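Local coordinates for protein putative beta-glucosidase (Bifidobacterium adolescentis, PDB 5WAB) that hydrolyses beta-glucosides as a family 3 glycoside hydrolase and may also release the terminal arabinopyranosyl unit of the ginsenoside Rb2, at residues Ile42-His47 and Val104-Gly109; Thr150-Phe155 and Ala191-Ile196. One frame throughout, in Å; residues are numbered along the deposited sequence.

In the fold
Both contacts are buried pairings of neighbouring parallel strands in the N-terminal TIM-barrel domain, and their centres lie about 9 Å apart. Contact 1 joins strands 41-44 and 102-106, contact 2 strands 149-155 and 195-198. The two inner strands are themselves neighbours: Gly107 O lies 2.8 Å from Ser151 N, a probable hydrogen bond, so four consecutive strands form one wall. Contact 1 combines a sound backbone bond with aliphatic packing and runs out into an exposed carboxylate, Asp44, that holds a glycerol. Contact 2 has a weaker backbone link across its segments and combines it with apolar packing against helix 182-190; within its first segment, His154 hydrogen-bonds glycerol and Lys153 does so weakly.

Contact 1 (Ile42-His47 and Val104-Gly109); sequences ITDGPH and VILGPG
Thr43 O is approached by three groups of the 104-109 segment. Leu106 N donates to Thr43 O at 2.9 Å. The bond is bent, 142° at the hydrogen, with the donor tilted from the carbonyl plane. Ile105 CA adds a CA-H...O contact to Thr43 O at 3.4 Å, and Leu106 CG packs on the same oxygen. The return bond, Thr43 N to Val104 O, is straighter but weak at 3.4 Å. With CG anti to its carbonyl carbon (chi1 -61°), Leu106 brings CD2 within 3.7 Å of Ile42 CG2, the two side chains crossing at about a right angle. Ile42 also runs alongside Val104, its CG1 3.5 Å from Val104 CB. Shortening Ile42 to an alanine is likely to open a gap beside Val104 and leave the methyl groups of Leu106 less firmly held. Ile105, on the other face, lays CD1 3.3 Å from Gly45 O; a beta carbon on Gly45 would collide with this methyl group. Asp44 OD1, 3.5 Å from Leu106 CB, hydrogen-bonds a glycerol. The chemistry thus changes along the pairing, from aliphatic packing at Ile42 to a carboxylate at Asp44 that meets a polyol, consistent with a sugar-binding pocket at the C-terminal ends of these strands.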
# COMPACT_ATOMS: atom_id res chain seq x y z
N ILE A 42 -2.61 -17.70 14.25
CA ILE A 42 -2.60 -16.78 13.13
C ILE A 42 -3.48 -15.60 13.51
O ILE A 42 -4.59 -15.80 14.02
CB ILE A 42 -3.11 -17.48 11.84
CG1 ILE A 42 -1.94 -17.94 10.98
CG2 ILE A 42 -4.04 -16.60 11.04
CD1 ILE A 42 -1.04 -18.92 11.68
N THR A 43 -2.98 -14.37 13.31
CA THR A 43 -3.77 -13.20 13.69
C THR A 43 -3.38 -11.99 12.84
O THR A 43 -2.32 -11.96 12.21
CB THR A 43 -3.63 -12.85 15.18
OG1 THR A 43 -4.48 -11.75 15.49
CG2 THR A 43 -2.20 -12.46 15.51
N ASP A 44 -4.26 -11.00 12.85
CA ASP A 44 -4.14 -9.82 12.00
C ASP A 44 -2.95 -8.94 12.38
O ASP A 44 -2.37 -9.04 13.47
CB ASP A 44 -5.40 -8.97 12.07
CG ASP A 44 -6.43 -9.39 11.06
OD1 ASP A 44 -6.03 -9.67 9.92
OD2 ASP A 44 -7.62 -9.47 11.42
N GLY A 45 -2.60 -8.06 11.45
CA GLY A 45 -1.66 -7.01 11.72
C GLY A 45 -0.87 -6.51 10.52
O GLY A 45 0.34 -6.72 10.44
N PRO A 46 -1.53 -5.84 9.58
CA PRO A 46 -0.77 -5.20 8.49
C PRO A 46 0.09 -4.06 8.99
O PRO A 46 1.11 -3.74 8.37
CB PRO A 46 -1.86 -4.71 7.53
CG PRO A 46 -3.10 -5.45 7.94
CD PRO A 46 -2.98 -5.66 9.41
N HIS A 47 -0.28 -3.43 10.10
CA HIS A 47 0.53 -2.39 10.71
C HIS A 47 0.71 -2.63 12.21
O HIS A 47 0.79 -1.68 12.99
CB HIS A 47 -0.06 -1.00 10.44
CG HIS A 47 -1.49 -0.85 10.86
ND1 HIS A 47 -2.54 -0.94 9.97
CD2 HIS A 47 -2.04 -0.62 12.07
CE1 HIS A 47 -3.67 -0.77 10.62
NE2 HIS A 47 -3.40 -0.57 11.90
N VAL A 104 2.17 -16.47 12.20
CA VAL A 104 1.91 -15.72 10.97
C VAL A 104 1.14 -14.46 11.33
O VAL A 104 0.14 -14.53 12.06
CB VAL A 104 1.12 -16.56 9.95
CG1 VAL A 104 0.97 -15.79 8.65
CG2 VAL A 104 1.79 -17.90 9.71
N ILE A 105 1.60 -13.32 10.84
CA ILE A 105 0.89 -12.05 10.99
C ILE A 105 0.25 -11.72 9.65
O ILE A 105 0.90 -11.79 8.60
CB ILE A 105 1.84 -10.94 11.47
CG1 ILE A 105 1.08 -9.65 11.75
CG2 ILE A 105 3.00 -10.71 10.50
CD1 ILE A 105 1.85 -8.70 12.63
N LEU A 106 -1.05 -11.39 9.68
CA LEU A 106 -1.88 -11.37 8.47
C LEU A 106 -1.75 -10.03 7.75
O LEU A 106 -2.61 -9.16 7.81
CB LEU A 106 -3.33 -11.68 8.82
CG LEU A 106 -3.55 -13.06 9.45
CD1 LEU A 106 -5.01 -13.28 9.81
CD2 LEU A 106 -3.04 -14.15 8.52
N GLY A 107 -0.65 -9.89 7.02
CA GLY A 107 -0.39 -8.70 6.24
C GLY A 107 0.89 -8.89 5.46
O GLY A 107 1.56 -9.92 5.57
N PRO A 108 1.25 -7.89 4.63
CA PRO A 108 0.49 -6.66 4.41
C PRO A 108 -0.52 -6.78 3.27
O PRO A 108 -0.51 -7.77 2.53
CB PRO A 108 1.59 -5.66 4.07
CG PRO A 108 2.60 -6.49 3.31
CD PRO A 108 2.54 -7.88 3.92
N GLY A 109 -1.39 -5.78 3.13
CA GLY A 109 -2.34 -5.71 2.04
C GLY A 109 -1.79 -4.82 0.95
O GLY A 109 -1.31 -3.72 1.22

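Contact 2 (Thr150-Phe155 and Ala191-Ile196); sequences TSLKHF and AQPWTI
Leu152 and Ile196 meet through the way Ile196 spreads its branches: CG1 stands anti to the carbonyl carbon (chi1 -72°) and CG2 anti to the backbone N. Ile196 CG1 lies 4.0 Å from Leu152 CB, while Ile196 CG2 meets Phe155 CB across the pairing at 3.9 Å. Leu152, whose CG is anti to its own N, brings CD2 to 4.1 Å from Pro193 CG, with the two side chains set obliquely to each other. Leu152 thus touches both the proline that precedes strand 195-198 and an isoleucine within it. Helix 182-190 packs on this same apolar group, with Phe184 and Ile187 touching Leu152 and Val188 touching Ile196; the Phe155 ring meets that of Phe184 edge-to-face.

On the other face, Thr195 CG2 sits against the side chain of Ser151, 3.2 Å from Ser151 OG. The backbone link is modest. Leu152 N donates to Thr195 O at 3.2 Å, but the angle at hydrogen is only 131°, which makes the bond weak. Ser151 CA makes a straighter CA-H...O contact with Thr195 O, also 3.2 Å, with 155° at the hydrogen. A second such contact runs in the opposite direction, from Ile196 CA to Leu152 O at 3.4 Å. The pairing continues past Ile196, where Leu152 and Phe155 share backbone hydrogen bonds with Met197.

Strand 149-155, helix 182-190 and strand 195-198 thus form a beta-alpha-beta crossover between adjacent parallel strands, with Leu152 and Ile196 packing against the helix. This is the repeating architecture of the TIM barrel, as expected for the N-terminal domain of a family 3 glycoside hydrolase.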
# COMPACT_ATOMS: atom_id res chain seq x y z
N THR A 150 4.34 -14.06 7.20
CA THR A 150 3.41 -13.00 6.82
C THR A 150 2.31 -13.59 5.94
O THR A 150 2.31 -14.78 5.63
CB THR A 150 4.11 -11.86 6.07
OG1 THR A 150 4.59 -12.34 4.81
CG2 THR A 150 5.26 -11.32 6.87
N SER A 151 1.38 -12.74 5.52
CA SER A 151 0.28 -13.15 4.65
C SER A 151 -0.02 -12.03 3.66
O SER A 151 -0.82 -11.13 3.93
CB SER A 151 -0.94 -13.52 5.49
OG SER A 151 -1.89 -14.24 4.73
N LEU A 152 0.66 -12.07 2.51
CA LEU A 152 0.35 -11.16 1.41
C LEU A 152 -1.13 -11.26 1.08
O LEU A 152 -1.62 -12.32 0.70
CB LEU A 152 1.20 -11.52 0.19
CG LEU A 152 1.30 -10.51 -0.94
CD1 LEU A 152 1.81 -9.19 -0.41
CD2 LEU A 152 2.21 -11.05 -2.04
N LYS A 153 -1.86 -10.15 1.26
CA LYS A 153 -3.28 -10.21 1.55
C LYS A 153 -4.15 -9.79 0.37
O LYS A 153 -3.89 -8.77 -0.29
CB LYS A 153 -3.61 -9.34 2.77
CG LYS A 153 -4.46 -10.06 3.79
CD LYS A 153 -4.45 -9.37 5.15
CE LYS A 153 -5.10 -8.01 5.11
NZ LYS A 153 -5.25 -7.50 6.50
N HIS A 154 -5.20 -10.59 0.14
CA HIS A 154 -6.33 -10.36 -0.76
C HIS A 154 -5.93 -10.45 -2.22
O HIS A 154 -6.07 -9.49 -2.99
CB HIS A 154 -7.00 -9.03 -0.45
CG HIS A 154 -7.31 -8.85 1.00
ND1 HIS A 154 -7.32 -7.61 1.61
CD2 HIS A 154 -7.58 -9.75 1.97
CE1 HIS A 154 -7.61 -7.77 2.89
NE2 HIS A 154 -7.77 -9.05 3.14
N PHE A 155 -5.50 -11.63 -2.62
CA PHE A 155 -5.07 -11.94 -3.97
C PHE A 155 -6.25 -12.56 -4.72
O PHE A 155 -6.67 -13.68 -4.40
CB PHE A 155 -3.87 -12.88 -3.90
CG PHE A 155 -3.26 -13.24 -5.23
CD1 PHE A 155 -2.62 -12.28 -6.00
CD2 PHE A 155 -3.27 -14.55 -5.67
CE1 PHE A 155 -2.04 -12.62 -7.21
CE2 PHE A 155 -2.69 -14.90 -6.87
CZ PHE A 155 -2.07 -13.94 -7.64
N ALA A 191 10.78 -11.46 -2.29
CA ALA A 191 10.77 -12.19 -1.04
C ALA A 191 10.00 -13.47 -1.37
O ALA A 191 9.90 -13.85 -2.54
CB ALA A 191 10.13 -11.35 0.07
N GLN A 192 9.42 -14.09 -0.39
CA GLN A 192 8.68 -15.31 -0.66
C GLN A 192 7.77 -15.47 0.53
O GLN A 192 8.13 -16.13 1.52
CB GLN A 192 9.59 -16.53 -0.85
CG GLN A 192 10.13 -16.76 -2.27
CD GLN A 192 9.09 -17.40 -3.21
OE1 GLN A 192 8.07 -17.93 -2.77
NE2 GLN A 192 9.37 -17.34 -4.52
N PRO A 193 6.60 -14.84 0.50
CA PRO A 193 5.75 -14.86 1.70
C PRO A 193 5.34 -16.28 2.02
O PRO A 193 4.93 -17.05 1.14
CB PRO A 193 4.55 -13.99 1.29
CG PRO A 193 4.96 -13.29 0.02
CD PRO A 193 5.94 -14.20 -0.64
N TRP A 194 5.48 -16.64 3.29
CA TRP A 194 5.16 -18.01 3.66
C TRP A 194 3.67 -18.30 3.53
O TRP A 194 3.27 -19.47 3.50
CB TRP A 194 5.69 -18.30 5.07
CG TRP A 194 7.20 -18.14 5.16
CD1 TRP A 194 8.07 -18.01 4.11
CD2 TRP A 194 8.00 -18.10 6.35
NE1 TRP A 194 9.36 -17.89 4.57
CE2 TRP A 194 9.35 -17.94 5.94
CE3 TRP A 194 7.72 -18.18 7.72
CZ2 TRP A 194 10.40 -17.87 6.86
CZ3 TRP A 194 8.76 -18.11 8.62
CH2 TRP A 194 10.09 -17.95 8.18
N THR A 195 2.85 -17.26 3.40
CA THR A 195 1.40 -17.39 3.35
C THR A 195 0.84 -16.27 2.47
O THR A 195 1.38 -15.16 2.44
CB THR A 195 0.81 -17.34 4.77
OG1 THR A 195 1.15 -18.55 5.46
CG2 THR A 195 -0.69 -17.20 4.74
N ILE A 196 -0.21 -16.59 1.71
CA ILE A 196 -0.95 -15.62 0.92
C ILE A 196 -2.43 -15.78 1.26
O ILE A 196 -2.90 -16.91 1.44
CB ILE A 196 -0.71 -15.81 -0.59
CG1 ILE A 196 0.70 -15.35 -0.96
CG2 ILE A 196 -1.76 -15.06 -1.41
CD1 ILE A 196 0.98 -15.41 -2.43